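Local coordinates for programmed cell death 6-interacting protein (Homo sapiens, PDB 5WA1) that acts in multivesicular body biogenesis, cytokinesis and membrane repair, here as its Bro1 domain, the part that binds CHMP4 proteins of ESCRT-III, at residues 142-145 and 146-150; 277-280 and 281-285. All coordinates share one frame; numbering follows the deposited sequence.

Contact 1 (142-145 and 146-150)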
loop_
_atom_site.group_PDB
_atom_site.type_symbol
_atom_site.label_atom_id
_atom_site.label_comp_id
_atom_site.label_asym_id
_atom_site.label_seq_id
_atom_site.Cartn_x
_atom_site.Cartn_y
_atom_site.Cartn_z
ATOM N N SER A 142 -13.910 3.993 -9.242
ATOM C CA SER A 142 -13.408 3.055 -8.240
ATOM C C SER A 142 -12.316 2.162 -8.808
ATOM O O SER A 142 -11.319 1.884 -8.129
ATOM C CB SER A 142 -14.551 2.195 -7.698
ATOM O OG SER A 142 -15.438 2.965 -6.917
ATOM N N CYS A 143 -12.504 1.677 -10.035
ATOM C CA CYS A 143 -11.513 0.804 -10.649
ATOM C C CYS A 143 -10.266 1.581 -11.041
ATOM O O CYS A 143 -9.149 1.065 -10.925
ATOM C CB CYS A 143 -12.110 0.114 -11.875
ATOM S SG CYS A 143 -13.528 -0.932 -11.514
ATOM N N VAL A 144 -10.437 2.813 -11.527
ATOM C CA VAL A 144 -9.281 3.644 -11.842
ATOM C C VAL A 144 -8.488 3.954 -10.578
ATOM O O VAL A 144 -7.254 3.880 -10.572
ATOM C CB VAL A 144 -9.727 4.920 -12.581
ATOM C CG1 VAL A 144 -8.621 5.959 -12.580
ATOM C CG2 VAL A 144 -10.103 4.571 -13.991
ATOM N N LEU A 145 -9.177 4.287 -9.484
ATOM C CA LEU A 145 -8.451 4.555 -8.245
ATOM C C LEU A 145 -7.751 3.302 -7.732
ATOM O O LEU A 145 -6.674 3.396 -7.134
ATOM C CB LEU A 145 -9.392 5.115 -7.175
ATOM C CG LEU A 145 -8.675 5.533 -5.881
ATOM C CD1 LEU A 145 -7.535 6.500 -6.191
ATOM C CD2 LEU A 145 -9.653 6.133 -4.866
ATOM N N PHE A 146 -8.344 2.126 -7.962
ATOM C CA PHE A 146 -7.674 0.872 -7.633
ATOM C C PHE A 146 -6.341 0.758 -8.357
ATOM O O PHE A 146 -5.332 0.362 -7.765
ATOM C CB PHE A 146 -8.576 -0.311 -7.999
ATOM C CG PHE A 146 -8.039 -1.654 -7.552
ATOM C CD1 PHE A 146 -7.119 -2.346 -8.329
ATOM C CD2 PHE A 146 -8.466 -2.218 -6.360
ATOM C CE1 PHE A 146 -6.621 -3.570 -7.914
ATOM C CE2 PHE A 146 -7.983 -3.452 -5.940
ATOM C CZ PHE A 146 -7.060 -4.127 -6.718
ATOM N N ASN A 147 -6.326 1.079 -9.651
ATOM C CA ASN A 147 -5.092 0.956 -10.419
ATOM C C ASN A 147 -4.080 2.022 -10.030
ATOM O O ASN A 147 -2.876 1.769 -10.105
ATOM C CB ASN A 147 -5.397 1.004 -11.923
ATOM C CG ASN A 147 -5.923 -0.325 -12.445
ATOM O OD1 ASN A 147 -6.279 -1.200 -11.659
ATOM N ND2 ASN A 147 -5.972 -0.483 -13.765
ATOM N N CYS A 148 -4.533 3.217 -9.627
ATOM C CA CYS A 148 -3.596 4.194 -9.075
ATOM C C CYS A 148 -2.886 3.610 -7.863
ATOM O O CYS A 148 -1.652 3.648 -7.765
ATOM C CB CYS A 148 -4.318 5.479 -8.676
ATOM S SG CYS A 148 -5.104 6.393 -10.030
ATOM N N ALA A 149 -3.663 3.063 -6.927
ATOM C CA ALA A 149 -3.083 2.461 -5.727
ATOM C C ALA A 149 -2.183 1.282 -6.080
ATOM O O ALA A 149 -1.074 1.153 -5.546
ATOM C CB ALA A 149 -4.205 2.022 -4.784
ATOM N N ALA A 150 -2.645 0.413 -6.985
ATOM C CA ALA A 150 -1.869 -0.764 -7.367
ATOM C C ALA A 150 -0.560 -0.368 -8.037
ATOM O O ALA A 150 0.508 -0.900 -7.709
ATOM C CB ALA A 150 -2.703 -1.652 -8.298
#

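Contact 2 (277-280 and 281-285)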
loop_
_atom_site.group_PDB
_atom_site.type_symbol
_atom_site.label_atom_id
_atom_site.label_comp_id
_atom_site.label_asym_id
_atom_site.label_seq_id
_atom_site.Cartn_x
_atom_site.Cartn_y
_atom_site.Cartn_z
ATOM N N ALA A 277 12.230 -5.624 16.847
ATOM C CA ALA A 277 11.948 -4.840 18.043
ATOM C C ALA A 277 12.728 -5.384 19.244
ATOM O O ALA A 277 13.336 -4.622 20.004
ATOM C CB ALA A 277 10.445 -4.861 18.331
ATOM N N GLU A 278 12.706 -6.705 19.433
ATOM C CA GLU A 278 13.421 -7.302 20.571
ATOM C C GLU A 278 14.927 -7.138 20.423
ATOM O O GLU A 278 15.642 -6.942 21.415
ATOM C CB GLU A 278 13.065 -8.778 20.696
ATOM C CG GLU A 278 11.646 -9.065 21.168
ATOM C CD GLU A 278 11.417 -8.723 22.642
ATOM O OE1 GLU A 278 12.311 -8.121 23.288
ATOM O OE2 GLU A 278 10.326 -9.055 23.161
ATOM N N TYR A 279 15.433 -7.242 19.194
ATOM C CA TYR A 279 16.867 -7.111 18.974
ATOM C C TYR A 279 17.343 -5.708 19.324
ATOM O O TYR A 279 18.338 -5.541 20.035
ATOM C CB TYR A 279 17.220 -7.458 17.529
ATOM C CG TYR A 279 18.671 -7.217 17.198
ATOM C CD1 TYR A 279 19.659 -8.078 17.665
ATOM C CD2 TYR A 279 19.057 -6.127 16.431
ATOM C CE1 TYR A 279 20.988 -7.865 17.374
ATOM C CE2 TYR A 279 20.389 -5.901 16.135
ATOM C CZ TYR A 279 21.346 -6.773 16.610
ATOM O OH TYR A 279 22.663 -6.560 16.316
ATOM N N HIS A 280 16.637 -4.681 18.843
ATOM C CA HIS A 280 17.062 -3.322 19.137
ATOM C C HIS A 280 16.782 -2.947 20.583
ATOM O O HIS A 280 17.545 -2.180 21.179
ATOM C CB HIS A 280 16.408 -2.345 18.161
ATOM C CG HIS A 280 16.986 -2.437 16.785
ATOM N ND1 HIS A 280 18.185 -1.854 16.449
ATOM C CD2 HIS A 280 16.566 -3.105 15.681
ATOM C CE1 HIS A 280 18.470 -2.130 15.189
ATOM N NE2 HIS A 280 17.506 -2.891 14.702
ATOM N N GLN A 281 15.720 -3.488 21.175
ATOM C CA GLN A 281 15.522 -3.265 22.600
ATOM C C GLN A 281 16.620 -3.933 23.418
ATOM O O GLN A 281 17.008 -3.408 24.463
ATOM C CB GLN A 281 14.144 -3.768 23.030
ATOM C CG GLN A 281 13.719 -3.280 24.414
ATOM C CD GLN A 281 13.387 -1.804 24.419
ATOM O OE1 GLN A 281 13.188 -1.200 23.363
ATOM N NE2 GLN A 281 13.328 -1.208 25.604
ATOM N N SER A 282 17.142 -5.072 22.952
ATOM C CA SER A 282 18.210 -5.750 23.674
ATOM C C SER A 282 19.502 -4.933 23.663
ATOM O O SER A 282 20.257 -4.951 24.645
ATOM C CB SER A 282 18.448 -7.150 23.090
ATOM O OG SER A 282 19.315 -7.073 21.959
ATOM N N ILE A 283 19.781 -4.228 22.564
ATOM C CA ILE A 283 20.941 -3.339 22.514
ATOM C C ILE A 283 20.814 -2.239 23.562
ATOM O O ILE A 283 21.782 -1.909 24.262
ATOM C CB ILE A 283 21.099 -2.748 21.096
ATOM C CG1 ILE A 283 21.404 -3.858 20.089
ATOM C CG2 ILE A 283 22.189 -1.655 21.075
ATOM C CD1 ILE A 283 21.462 -3.378 18.654
ATOM N N LEU A 284 19.622 -1.645 23.675
ATOM C CA LEU A 284 19.378 -0.664 24.729
ATOM C C LEU A 284 19.597 -1.277 26.104
ATOM O O LEU A 284 20.239 -0.668 26.967
ATOM C CB LEU A 284 17.954 -0.116 24.616
ATOM C CG LEU A 284 17.546 0.940 25.647
ATOM C CD1 LEU A 284 18.518 2.116 25.654
ATOM C CD2 LEU A 284 16.125 1.426 25.362
ATOM N N ALA A 285 19.074 -2.481 26.326
ATOM C CA ALA A 285 19.277 -3.149 27.611
ATOM C C ALA A 285 20.762 -3.313 27.910
ATOM O O ALA A 285 21.205 -3.040 29.030
ATOM C CB ALA A 285 18.578 -4.509 27.621
#

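Contact 1 (142-145 and 146-150)
Val144 and Cys148 stand one above the other on successive turns of the helix, joined by a main-chain bond and a light side-chain contact. The main-chain ladder carries most of the contact: Phe146, Asn147, Cys148 and Ala149 each give their N-H to the carbonyl four residues earlier. Cys148 N reaches Val144 O at 3.0 Å, lying in the plane of that carbonyl, whereas the other three donors are tilted from theirs. The straightest of the four is Ala149 N to Leu145 O, with an N-H...O angle of 170°.

Apolar contact between the side chains is light. Val144 CG1 stands 4.4 Å from Cys148 SG, and Leu145 CD1 comes within 4.2 Å of Cys148 CB, so the cysteine sits beside one methyl each from Val144 and Leu145, four and three residues earlier. Cys148 SG lies anti to its own carbonyl carbon (chi1 -63°), a setting that brings it back over the preceding turn, 3.4 Å from Val144 O.

Among the polar and aromatic groups, Phe146 touches the earlier turn through CB, 3.3 Å from Cys143 O. With CG anti to the backbone N (chi1 -173°), its ring is carried off the helix and meets Phe181 edge-to-face. Asn147 OD1 lies in plane at the edge of the Phe146 ring and accepts a hydrogen bond from Lys31 N. Ser142 OG is hydrogen-bonded to Gly138 O, one turn earlier.

This is a regular, fully buried alpha-helical turn in the core of the Bro1 domain, with Val144 and Cys148 turned to helix 83-97, and Leu145 and Ala149 to helix 164-191.

Contact 2 (277-280 and 281-285)
The terminal methyl of Ile283 lies against the ring of Tyr279, the two side chains crossing obliquely. CD1 of Ile283 is 3.7 Å from Tyr279 CE2 and somewhat farther from CZ and OH, so it meets the hydroxyl-bearing end of the ring. Ile283 CG1 is anti to the carbonyl carbon (chi1 -64°) and the chain then runs extended (chi2 175°), which sends CD1 back toward the tyrosine.

The same tyrosine flanks His280. Its CD2 stands 3.9 Å above the imidazole plane, over the centre of that ring, while His280 NE2 lies in plane at the edge of the tyrosine ring; the two rings are therefore turned steeply against each other. Ile283 CD1 also comes within 4.2 Å of His280 ND1. That nitrogen is hydrogen-bonded to Asp231 OD1, which would limit rotation of the imidazole.

Ser282 folds its hydroxyl back against the preceding turn of its own helix. OG sits between its own backbone N and carbonyl carbon (chi1 84°) and donates to Tyr279 O at 2.6 Å. Ile283 N gives that oxygen a second bond, 3.2 Å long, and both donors arrive from the same face of the carbonyl plane. Elsewhere the helical ladder continues, with Gln281 N on Ala277 O at 2.9 Å and a longer bond from Leu284 N to His280 O.

This part of helix 262-287 lies between two other helices. Tyr279 and Ser282 rest on Leu298 of helix 291-311, to which Glu278 is also tied by a salt bridge to Arg297 and a hydrogen bond to His300; His280, Ile283 and Leu284 pack toward helix 231-252, and Ala277, Glu278 and Gln281 touch Ile353.

Overall arrangement
From the N terminus, the chain reaches contact 1 in helix 137-157, just after the antiparallel strand pair 114-117 and 131-134, and comes to contact 2 in helix 262-287 after three more long helices. Each contact spans successive turns of a single helix, so neither closes a long loop, and they follow in series without nesting or crossing. The centres of contact 1 and contact 2 are about 40 Å apart, and the nearest atoms of contact 1 and contact 2 about 27 Å apart. Contact 1 lies deep in the domain, joining helices 83-97 and 164-191 with strand 114-117; contact 2, farther from the centre, joins helices 231-252 and 291-311 within the region that interacts with CHMP4 proteins.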